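PDB 3TPA: heme-binding protein A from Haemophilus parasuis 29755, which probably binds glutathione for uptake, as an extracellular solute-binding protein of family 5. Local coordinates for residues N147-P152 / A452-D457; F351-W356 / I382-K387; A216-L221 / Y508-K513; A304-G309 / I479-S484. The protein carries 1 engineered substitution. All blocks are in the same frame, centred on the assembly; numbering follows the deposited sequence.

Contact 1 of 4, residues N147-P152 / A452-D457; sequences NKPNTP and AAQIQD. Engineered in segment 452-457: Ile455 (natural residue Thr). Unlike the reference sequence in segment 452-457: Ala453 (reference Val).
Thr151 is gripped twice by the chain that leaves helix 443-453. Its backbone N gives a nearly straight hydrogen bond to Ala453 O (2.8 Å, 171° at the hydrogen), and its OG1 donates to Ile455 O at 2.7 Å. The hydroxyl sits beside its own backbone N (chi1 -55°) and meets that second carbonyl from above its plane, well away from the lone pairs. Ile455 is an engineered residue, but it contributes its main-chain oxygen here while its side chain turns away.

Gln454 runs along Pro149. Its CB packs on Pro149 CB at 4.0 Å, and CG slips in closer, 3.3 Å from Pro149 O. CD is still near that carbonyl, and the chain, extended beyond CG, carries OE1 to a water that also takes a hydrogen bond from Lys148 NZ. Gln456 works through water too: its NE2 donates to one water bound to Thr151 OG1 and to another held by Thr151 O at 2.6 Å. Arg461 of the next helix covers Thr151 and Pro152 and hydrogen-bonds to Ala452 O, while Asp420 touches Pro152 and Ala453.

The contact thus docks the loop that follows strand 141-146, the neighbour of the outermost strand 131-136 of the antiparallel sheet, on a helix C-terminus, and is consistent with a meeting of the two lobes of a periplasmic-binding-protein fold.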
# COMPACT_ATOMS: atom_id res chain seq x y z
N ASN A 147 -6.03 13.59 -17.88
CA ASN A 147 -7.32 14.22 -18.07
C ASN A 147 -7.51 15.41 -17.13
O ASN A 147 -8.18 16.36 -17.48
CB ASN A 147 -8.44 13.21 -17.87
CG ASN A 147 -8.55 12.24 -19.02
OD1 ASN A 147 -8.31 12.59 -20.17
ND2 ASN A 147 -8.91 11.01 -18.72
N LYS A 148 -6.94 15.34 -15.93
CA LYS A 148 -6.92 16.49 -15.04
C LYS A 148 -5.67 16.42 -14.18
O LYS A 148 -5.06 15.38 -14.10
CB LYS A 148 -8.20 16.59 -14.19
CG LYS A 148 -8.49 15.42 -13.27
CD LYS A 148 -9.91 15.53 -12.68
CE LYS A 148 -10.04 16.68 -11.69
NZ LYS A 148 -11.42 16.85 -11.16
N PRO A 149 -5.28 17.54 -13.56
CA PRO A 149 -4.03 17.51 -12.80
C PRO A 149 -4.15 16.56 -11.63
O PRO A 149 -5.22 16.48 -11.01
CB PRO A 149 -3.88 18.95 -12.29
CG PRO A 149 -4.71 19.77 -13.24
CD PRO A 149 -5.86 18.90 -13.61
N ASN A 150 -3.07 15.87 -11.32
CA ASN A 150 -3.07 14.91 -10.24
C ASN A 150 -1.66 14.73 -9.73
O ASN A 150 -0.91 13.92 -10.25
CB ASN A 150 -3.61 13.57 -10.72
CG ASN A 150 -3.68 12.56 -9.61
OD1 ASN A 150 -2.75 11.78 -9.41
ND2 ASN A 150 -4.79 12.56 -8.89
N THR A 151 -1.29 15.48 -8.70
CA THR A 151 0.07 15.43 -8.18
C THR A 151 0.57 14.02 -7.77
O THR A 151 1.74 13.69 -7.99
CB THR A 151 0.25 16.41 -7.03
OG1 THR A 151 -0.13 17.71 -7.50
CG2 THR A 151 1.70 16.44 -6.56
N PRO A 152 -0.30 13.20 -7.18
CA PRO A 152 0.13 11.85 -6.76
C PRO A 152 0.55 10.96 -7.92
O PRO A 152 1.19 9.93 -7.71
CB PRO A 152 -1.13 11.29 -6.10
CG PRO A 152 -1.84 12.48 -5.59
CD PRO A 152 -1.65 13.52 -6.67
N ALA A 452 -5.21 20.61 -3.15
CA ALA A 452 -3.99 19.91 -2.77
C ALA A 452 -3.59 18.85 -3.77
O ALA A 452 -2.41 18.66 -4.02
CB ALA A 452 -4.14 19.30 -1.37
N ALA A 453 -4.56 18.15 -4.33
CA ALA A 453 -4.30 17.15 -5.38
C ALA A 453 -3.82 17.74 -6.70
O ALA A 453 -3.35 17.01 -7.58
CB ALA A 453 -5.55 16.33 -5.63
N GLN A 454 -4.01 19.04 -6.86
CA GLN A 454 -3.73 19.71 -8.13
C GLN A 454 -2.61 20.75 -8.03
O GLN A 454 -2.35 21.48 -8.98
CB GLN A 454 -5.03 20.31 -8.72
CG GLN A 454 -5.92 19.14 -9.20
CD GLN A 454 -7.42 19.40 -9.13
OE1 GLN A 454 -8.15 18.71 -8.40
NE2 GLN A 454 -7.90 20.34 -9.93
N ILE A 455 -1.97 20.79 -6.87
CA ILE A 455 -0.83 21.67 -6.62
C ILE A 455 0.42 20.81 -6.51
O ILE A 455 0.38 19.77 -5.87
CB ILE A 455 -0.96 22.41 -5.29
CG1 ILE A 455 -2.30 23.12 -5.20
CG2 ILE A 455 0.18 23.37 -5.09
CD1 ILE A 455 -2.66 23.82 -6.44
N GLN A 456 1.52 21.26 -7.11
CA GLN A 456 2.76 20.49 -7.16
C GLN A 456 3.62 20.63 -5.92
O GLN A 456 4.16 19.64 -5.41
CB GLN A 456 3.61 20.94 -8.36
CG GLN A 456 3.13 20.40 -9.68
CD GLN A 456 3.40 18.93 -9.80
OE1 GLN A 456 4.53 18.48 -9.59
NE2 GLN A 456 2.38 18.17 -10.14
N ASP A 457 3.79 21.86 -5.46
CA ASP A 457 4.75 22.18 -4.42
C ASP A 457 4.49 21.42 -3.13
O ASP A 457 3.38 21.46 -2.59
CB ASP A 457 4.75 23.68 -4.15
CG ASP A 457 5.79 24.08 -3.13
OD1 ASP A 457 6.98 23.89 -3.43
OD2 ASP A 457 5.41 24.59 -2.06
O HOH W 1 -11.28 18.75 -8.95
O HOH W 2 -0.50 18.47 -10.28
O HOH W 3 3.21 15.06 -9.71

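Contact 2 of 4, residues F351-W356 / I382-K387; sequences FETEIW and IGVKAK
Phe351 and Val384 lie side by side where two neighbouring parallel strands, 351-356 and 384-389, are joined through helix 368-381 in a beta-alpha-beta crossover. Val384 CG2 sits over one face of the Phe351 ring, 4.3 Å from its centroid; the ring gets there with CG between the backbone N and the carbonyl carbon (chi1 58°), a crowded position. Thr353 uses the same kind of placement for its methyl: OG1 is anti to the backbone N (chi1 -173°), which turns CG2 toward the neighbouring strand, where it touches both Ala386 CB (3.6 Å) and Val384 CG1. Ile355 extends its CD1 to the Ala386 methyl as well (3.7 Å to CB) and packs on Ala372, Ile375 and Trp379 of the connecting helix.

On the other face of the sheet Glu352 crosses Lys385, CG against CB, while their charged ends stay well apart. The backbones are tied by alternating bonds, among them Lys385 N to Phe351 O and Ile355 N to Lys387 O, both 2.9 Å. Lys385 bends at chi2 (99°) and sends NZ back to Gly383 O (3.0 Å); Phe351 N reaches that same oxygen from the opposite face of the carbonyl, in a longer bond of 3.3 Å.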
# COMPACT_ATOMS: atom_id res chain seq x y z
N PHE A 351 -28.55 6.16 24.00
CA PHE A 351 -29.38 5.59 22.94
C PHE A 351 -28.91 4.18 22.57
O PHE A 351 -27.90 3.70 23.07
CB PHE A 351 -29.36 6.52 21.71
CG PHE A 351 -27.98 6.77 21.16
CD1 PHE A 351 -27.46 5.97 20.16
CD2 PHE A 351 -27.19 7.81 21.65
CE1 PHE A 351 -26.19 6.20 19.65
CE2 PHE A 351 -25.92 8.04 21.14
CZ PHE A 351 -25.42 7.23 20.14
N GLU A 352 -29.64 3.52 21.68
CA GLU A 352 -29.25 2.20 21.24
C GLU A 352 -28.70 2.30 19.82
O GLU A 352 -29.14 3.12 19.02
CB GLU A 352 -30.43 1.22 21.26
CG GLU A 352 -31.11 1.04 22.63
CD GLU A 352 -32.39 0.22 22.52
OE1 GLU A 352 -33.15 0.44 21.55
OE2 GLU A 352 -32.62 -0.66 23.37
N THR A 353 -27.73 1.45 19.52
CA THR A 353 -27.09 1.46 18.20
C THR A 353 -26.47 0.09 17.93
O THR A 353 -26.76 -0.87 18.63
CB THR A 353 -26.05 2.60 18.09
OG1 THR A 353 -25.58 2.68 16.74
CG2 THR A 353 -24.87 2.38 19.04
N GLU A 354 -25.63 -0.00 16.90
CA GLU A 354 -25.01 -1.26 16.53
C GLU A 354 -23.55 -1.05 16.17
O GLU A 354 -23.18 -0.00 15.65
CB GLU A 354 -25.69 -1.88 15.32
CG GLU A 354 -27.15 -2.24 15.47
CD GLU A 354 -27.72 -2.84 14.19
OE1 GLU A 354 -27.45 -2.30 13.09
OE2 GLU A 354 -28.42 -3.88 14.27
N ILE A 355 -22.73 -2.05 16.44
CA ILE A 355 -21.35 -2.04 15.96
C ILE A 355 -21.18 -3.23 15.02
O ILE A 355 -21.22 -4.38 15.44
CB ILE A 355 -20.34 -2.14 17.10
CG1 ILE A 355 -20.40 -0.91 18.01
CG2 ILE A 355 -18.92 -2.31 16.53
CD1 ILE A 355 -19.73 -1.15 19.36
N TRP A 356 -21.01 -2.94 13.74
CA TRP A 356 -20.76 -3.97 12.75
C TRP A 356 -19.33 -4.49 12.85
O TRP A 356 -18.37 -3.74 12.63
CB TRP A 356 -21.04 -3.43 11.35
CG TRP A 356 -22.51 -3.22 11.11
CD1 TRP A 356 -23.44 -2.84 12.04
CD2 TRP A 356 -23.23 -3.41 9.89
NE1 TRP A 356 -24.69 -2.77 11.46
CE2 TRP A 356 -24.58 -3.11 10.14
CE3 TRP A 356 -22.85 -3.80 8.59
CZ2 TRP A 356 -25.57 -3.20 9.15
CZ3 TRP A 356 -23.83 -3.87 7.61
CH2 TRP A 356 -25.17 -3.58 7.90
N ILE A 382 -21.53 4.77 29.25
CA ILE A 382 -22.07 6.13 29.08
C ILE A 382 -23.49 6.10 28.53
O ILE A 382 -24.00 7.11 28.06
CB ILE A 382 -21.18 7.04 28.20
CG1 ILE A 382 -21.18 6.56 26.75
CG2 ILE A 382 -19.78 7.11 28.77
CD1 ILE A 382 -20.55 7.57 25.80
N GLY A 383 -24.13 4.94 28.60
CA GLY A 383 -25.52 4.82 28.23
C GLY A 383 -25.76 4.53 26.76
O GLY A 383 -26.90 4.56 26.31
N VAL A 384 -24.69 4.27 26.02
CA VAL A 384 -24.85 3.90 24.61
C VAL A 384 -24.86 2.38 24.49
O VAL A 384 -23.84 1.72 24.72
CB VAL A 384 -23.72 4.46 23.72
CG1 VAL A 384 -23.79 3.82 22.32
CG2 VAL A 384 -23.80 5.97 23.63
N LYS A 385 -26.01 1.83 24.13
CA LYS A 385 -26.19 0.38 24.09
C LYS A 385 -26.00 -0.14 22.68
O LYS A 385 -26.94 -0.13 21.88
CB LYS A 385 -27.57 -0.01 24.60
CG LYS A 385 -27.87 0.47 26.01
CD LYS A 385 -28.71 1.74 26.00
CE LYS A 385 -28.97 2.24 27.42
NZ LYS A 385 -29.48 3.65 27.43
N ALA A 386 -24.80 -0.60 22.38
CA ALA A 386 -24.45 -1.02 21.03
C ALA A 386 -24.31 -2.54 20.94
O ALA A 386 -23.40 -3.13 21.53
CB ALA A 386 -23.15 -0.33 20.61
N LYS A 387 -25.22 -3.16 20.20
CA LYS A 387 -25.17 -4.59 19.93
C LYS A 387 -24.12 -4.90 18.86
O LYS A 387 -24.03 -4.20 17.85
CB LYS A 387 -26.54 -5.06 19.46
CG LYS A 387 -26.71 -6.57 19.44
CD LYS A 387 -28.15 -6.95 19.13
CE LYS A 387 -28.36 -8.44 19.23
NZ LYS A 387 -29.70 -8.74 19.81

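Contact 3 of 4, residues A216-L221 / Y508-K513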
# COMPACT_ATOMS: atom_id res chain seq x y z
N ALA A 216 24.80 -5.73 -8.20
CA ALA A 216 24.43 -5.97 -6.80
C ALA A 216 25.52 -6.71 -6.04
O ALA A 216 26.31 -7.45 -6.63
CB ALA A 216 23.14 -6.76 -6.72
N ASP A 217 25.56 -6.52 -4.73
CA ASP A 217 26.58 -7.15 -3.91
C ASP A 217 26.34 -8.64 -3.78
O ASP A 217 27.28 -9.42 -3.67
CB ASP A 217 26.68 -6.49 -2.53
CG ASP A 217 27.05 -5.02 -2.60
OD1 ASP A 217 28.17 -4.71 -3.07
OD2 ASP A 217 26.23 -4.17 -2.20
N ILE A 218 25.07 -9.05 -3.80
CA ILE A 218 24.72 -10.47 -3.65
C ILE A 218 24.59 -11.19 -4.99
O ILE A 218 23.81 -10.79 -5.86
CB ILE A 218 23.42 -10.66 -2.85
CG1 ILE A 218 23.59 -10.09 -1.45
CG2 ILE A 218 23.05 -12.13 -2.77
CD1 ILE A 218 22.29 -9.91 -0.71
N GLU A 219 25.33 -12.29 -5.14
CA GLU A 219 25.36 -13.00 -6.41
C GLU A 219 24.16 -13.90 -6.68
O GLU A 219 23.77 -14.09 -7.83
CB GLU A 219 26.66 -13.81 -6.54
CG GLU A 219 27.84 -12.97 -6.96
CD GLU A 219 27.79 -12.59 -8.43
OE1 GLU A 219 28.42 -11.58 -8.81
OE2 GLU A 219 27.13 -13.31 -9.21
N ARG A 220 23.58 -14.50 -5.64
CA ARG A 220 22.44 -15.42 -5.81
C ARG A 220 21.37 -15.23 -4.73
O ARG A 220 21.66 -15.09 -3.53
CB ARG A 220 22.87 -16.89 -5.79
CG ARG A 220 22.90 -17.62 -7.14
CD ARG A 220 24.09 -18.58 -7.23
NE ARG A 220 25.35 -17.94 -6.86
CZ ARG A 220 26.43 -18.57 -6.44
NH1 ARG A 220 27.51 -17.85 -6.16
NH2 ARG A 220 26.47 -19.89 -6.32
N LEU A 221 20.13 -15.27 -5.18
CA LEU A 221 18.98 -15.05 -4.35
C LEU A 221 18.13 -16.31 -4.41
O LEU A 221 17.76 -16.76 -5.50
CB LEU A 221 18.18 -13.87 -4.91
CG LEU A 221 17.79 -12.67 -4.06
CD1 LEU A 221 18.97 -12.08 -3.29
CD2 LEU A 221 17.15 -11.62 -4.99
N TYR A 508 18.58 -5.49 -3.71
CA TYR A 508 19.66 -4.68 -4.26
C TYR A 508 20.20 -3.79 -3.15
O TYR A 508 19.43 -3.29 -2.34
CB TYR A 508 19.17 -3.80 -5.42
CG TYR A 508 20.31 -3.03 -6.07
CD1 TYR A 508 21.25 -3.69 -6.87
CD2 TYR A 508 20.47 -1.67 -5.85
CE1 TYR A 508 22.29 -3.00 -7.46
CE2 TYR A 508 21.51 -0.97 -6.43
CZ TYR A 508 22.42 -1.65 -7.24
OH TYR A 508 23.46 -0.96 -7.82
N GLY A 509 21.50 -3.58 -3.12
CA GLY A 509 22.09 -2.78 -2.06
C GLY A 509 22.34 -3.56 -0.77
O GLY A 509 22.95 -3.05 0.16
N VAL A 510 21.86 -4.79 -0.71
CA VAL A 510 22.05 -5.63 0.47
C VAL A 510 23.30 -6.50 0.35
O VAL A 510 23.64 -6.99 -0.74
CB VAL A 510 20.82 -6.53 0.75
CG1 VAL A 510 21.10 -7.50 1.89
CG2 VAL A 510 19.59 -5.69 1.05
N SER A 511 23.99 -6.70 1.47
CA SER A 511 25.20 -7.51 1.51
C SER A 511 25.19 -8.49 2.68
O SER A 511 24.42 -8.32 3.62
CB SER A 511 26.45 -6.61 1.59
OG SER A 511 26.39 -5.75 2.70
N LEU A 512 26.06 -9.50 2.61
CA LEU A 512 26.12 -10.59 3.57
C LEU A 512 27.47 -10.71 4.31
O LEU A 512 28.52 -10.88 3.68
CB LEU A 512 25.81 -11.91 2.86
CG LEU A 512 24.47 -12.01 2.12
CD1 LEU A 512 24.46 -13.20 1.19
CD2 LEU A 512 23.29 -12.08 3.08
N LYS A 513 27.44 -10.64 5.64
CA LYS A 513 28.64 -10.78 6.46
C LYS A 513 29.09 -12.24 6.56
O LYS A 513 28.40 -13.14 6.09
CB LYS A 513 28.41 -10.24 7.88
CG LYS A 513 28.36 -8.72 7.97
CD LYS A 513 28.44 -8.25 9.42
CE LYS A 513 27.13 -8.46 10.17
NZ LYS A 513 27.29 -8.33 11.65
O HOH W 4 24.39 -3.71 -4.12
O HOH W 5 22.86 -6.77 -3.42
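Asp217 and Ser511 approach with their CA atoms 5.6 Å apart, and no direct hydrogen bond joins the two backbones, which turn away from each other into different sheets. Ile218 does most of the touching. Its CG1 lies beside the backbone N, anti to the carbonyl carbon (chi1 -61°), and from there CG1 and CD1 press equally on Val510 O, CG1 at 3.2 Å. CD1 continues to Val510 CG1 (3.7 Å), and CG1 also meets Leu512 CG at 4.1 Å. Leu10 of strand 9-14 closes over both Ile218 and Val510.

Earlier in both segments, Ala216 CB meets the Tyr508 ring obliquely, 3.6 Å from CD1; the ring's OH is bonded to Gly214 O, and Tyr211 meets it edge-to-face. Asp217 sets its CB against Val510 O, while OD2 accepts from a water at 2.7 Å. This water also takes the Asp217 N-H and, weakly, that of Gly509. A second water accepts from Ile218 N and donates to Val510 O at 2.8 Å.

Strand 511-512 pairs with 494-495 instead of with strand 220-225, so the C-terminal segment is held here by apolar packing and bridging water, with Val510 O satisfied through solvent even though two isoleucine carbons crowd it.

Contact 4 of 4, residues A304-G309 / I479-S484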
# COMPACT_ATOMS: atom_id res chain seq x y z
N ALA A 304 -4.61 -4.70 23.55
CA ALA A 304 -5.29 -6.00 23.47
C ALA A 304 -5.27 -6.64 22.09
O ALA A 304 -5.08 -7.85 21.95
CB ALA A 304 -6.72 -5.86 23.94
N VAL A 305 -5.50 -5.83 21.06
CA VAL A 305 -5.68 -6.36 19.71
C VAL A 305 -4.39 -6.66 18.94
O VAL A 305 -4.27 -7.70 18.31
CB VAL A 305 -6.56 -5.43 18.88
CG1 VAL A 305 -6.60 -5.86 17.41
CG2 VAL A 305 -7.96 -5.37 19.49
N TYR A 306 -3.42 -5.75 18.99
CA TYR A 306 -2.23 -5.88 18.12
C TYR A 306 -1.05 -6.58 18.78
O TYR A 306 -0.03 -6.82 18.13
CB TYR A 306 -1.80 -4.51 17.57
CG TYR A 306 -2.84 -3.88 16.66
CD1 TYR A 306 -2.70 -3.91 15.28
CD2 TYR A 306 -3.95 -3.24 17.19
CE1 TYR A 306 -3.67 -3.32 14.45
CE2 TYR A 306 -4.90 -2.67 16.39
CZ TYR A 306 -4.76 -2.70 15.02
OH TYR A 306 -5.74 -2.11 14.24
N GLN A 307 -1.19 -6.89 20.06
CA GLN A 307 -0.15 -7.60 20.80
C GLN A 307 1.25 -7.07 20.49
O GLN A 307 2.19 -7.86 20.26
CB GLN A 307 -0.24 -9.09 20.48
CG GLN A 307 -1.59 -9.70 20.83
CD GLN A 307 -1.63 -11.19 20.58
OE1 GLN A 307 -1.24 -11.99 21.43
NE2 GLN A 307 -2.11 -11.58 19.40
N GLY A 308 1.37 -5.75 20.49
CA GLY A 308 2.63 -5.06 20.25
C GLY A 308 2.83 -4.61 18.82
O GLY A 308 3.63 -3.71 18.55
N GLY A 309 2.12 -5.23 17.89
CA GLY A 309 2.31 -4.95 16.47
C GLY A 309 1.41 -3.85 15.94
O GLY A 309 0.81 -3.98 14.87
N ILE A 479 -13.50 7.45 13.93
CA ILE A 479 -12.60 7.52 15.07
C ILE A 479 -11.37 6.69 14.73
O ILE A 479 -11.39 5.47 14.86
CB ILE A 479 -13.29 6.94 16.32
CG1 ILE A 479 -14.58 7.71 16.63
CG2 ILE A 479 -12.35 6.95 17.52
CD1 ILE A 479 -15.54 6.98 17.55
N PRO A 480 -10.29 7.34 14.29
CA PRO A 480 -9.04 6.60 14.06
C PRO A 480 -8.54 6.02 15.36
O PRO A 480 -8.60 6.71 16.38
CB PRO A 480 -8.08 7.69 13.58
CG PRO A 480 -9.00 8.76 12.97
CD PRO A 480 -10.14 8.77 13.95
N PHE A 481 -8.05 4.78 15.35
CA PHE A 481 -7.41 4.25 16.55
C PHE A 481 -6.04 3.57 16.38
O PHE A 481 -5.27 3.51 17.33
CB PHE A 481 -8.37 3.36 17.37
CG PHE A 481 -8.83 2.12 16.65
CD1 PHE A 481 -8.03 0.98 16.60
CD2 PHE A 481 -10.10 2.07 16.06
CE1 PHE A 481 -8.45 -0.17 15.95
CE2 PHE A 481 -10.55 0.91 15.41
CZ PHE A 481 -9.71 -0.22 15.35
N ALA A 482 -5.72 3.05 15.20
CA ALA A 482 -4.44 2.35 15.06
C ALA A 482 -3.85 2.37 13.66
O ALA A 482 -4.58 2.45 12.65
CB ALA A 482 -4.58 0.90 15.51
N HIS A 483 -2.53 2.33 13.62
CA HIS A 483 -1.82 1.92 12.43
C HIS A 483 -1.15 0.58 12.77
O HIS A 483 -0.72 0.38 13.90
CB HIS A 483 -0.73 2.92 12.07
CG HIS A 483 -1.19 4.35 12.05
ND1 HIS A 483 -2.07 4.82 11.12
CD2 HIS A 483 -0.88 5.39 12.86
CE1 HIS A 483 -2.29 6.12 11.34
NE2 HIS A 483 -1.58 6.48 12.39
N SER A 484 -1.08 -0.33 11.82
CA SER A 484 -0.39 -1.59 12.12
C SER A 484 1.10 -1.34 12.02
O SER A 484 1.54 -0.34 11.43
CB SER A 484 -0.82 -2.70 11.16
OG SER A 484 -0.19 -2.52 9.90
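The Tyr306 ring meets Phe481 at its edge: Phe481 CE1 lies near the tyrosine plane, 3.7 Å from Tyr306 OH, and the two side chains cross at about a right angle. Ala482 comes to the same ring obliquely, its CB 3.5 Å from Tyr306 OH and 3.6 Å from CZ, and Ser484 CA touches on a slant at CE1, 4.4 Å away. The tyrosine is directed here with CG beside its backbone N (chi1 -64°), and its hydroxyl is hydrogen-bonded to Ser364 O, which holds the far end of the ring, while Ala482 and Phe481 meet it through carbon atoms. Phe481 and Ala482 form a classic beta bulge opposite Ala272. The bulge is consistent with two successive residues both reaching Tyr306, although neighbours in a regular strand point to opposite faces.

Past the tyrosine the chain reverses in a type I' turn from Tyr306 to Gly309, with Gly309 N bonded to Tyr306 O at 2.7 Å. Gln307, at positive phi, is where the helix is left. Gly309 O then comes within 3.8 Å of Ser484 CA; Ser484 OG itself is held by Asn270.

Around this, Phe481 reaches Ile301 of helix 298-306 and Thr371 of helix 368-381, and Tyr306 lies on Ala272 of strand 261-276. The turn after helix 298-306 leads straight into edge strand 310-312, which pairs with 478-491, and Gly309 already bonds to Ile485.

Contact 4 is fully buried, whereas contacts 1, 2 and 3 are partly exposed. Contacts 2 and 4 belong to one six-stranded sheet, at its 384-389 edge and near its 310-312 edge, with nearest atoms about 9 Å apart; helix 368-381 packs against both. Contact 3 lies on the other side of the chain's centre from contact 2, about 55 Å away between centres, and concerns other sheets. The chemistry follows position: regular backbone bonding within the sheet in contact 2, aromatic and methyl packing between helix end and strand in contact 4, water and apolar packing in contact 3, and direct bonds mixed with waters where loop meets helix end in contact 1.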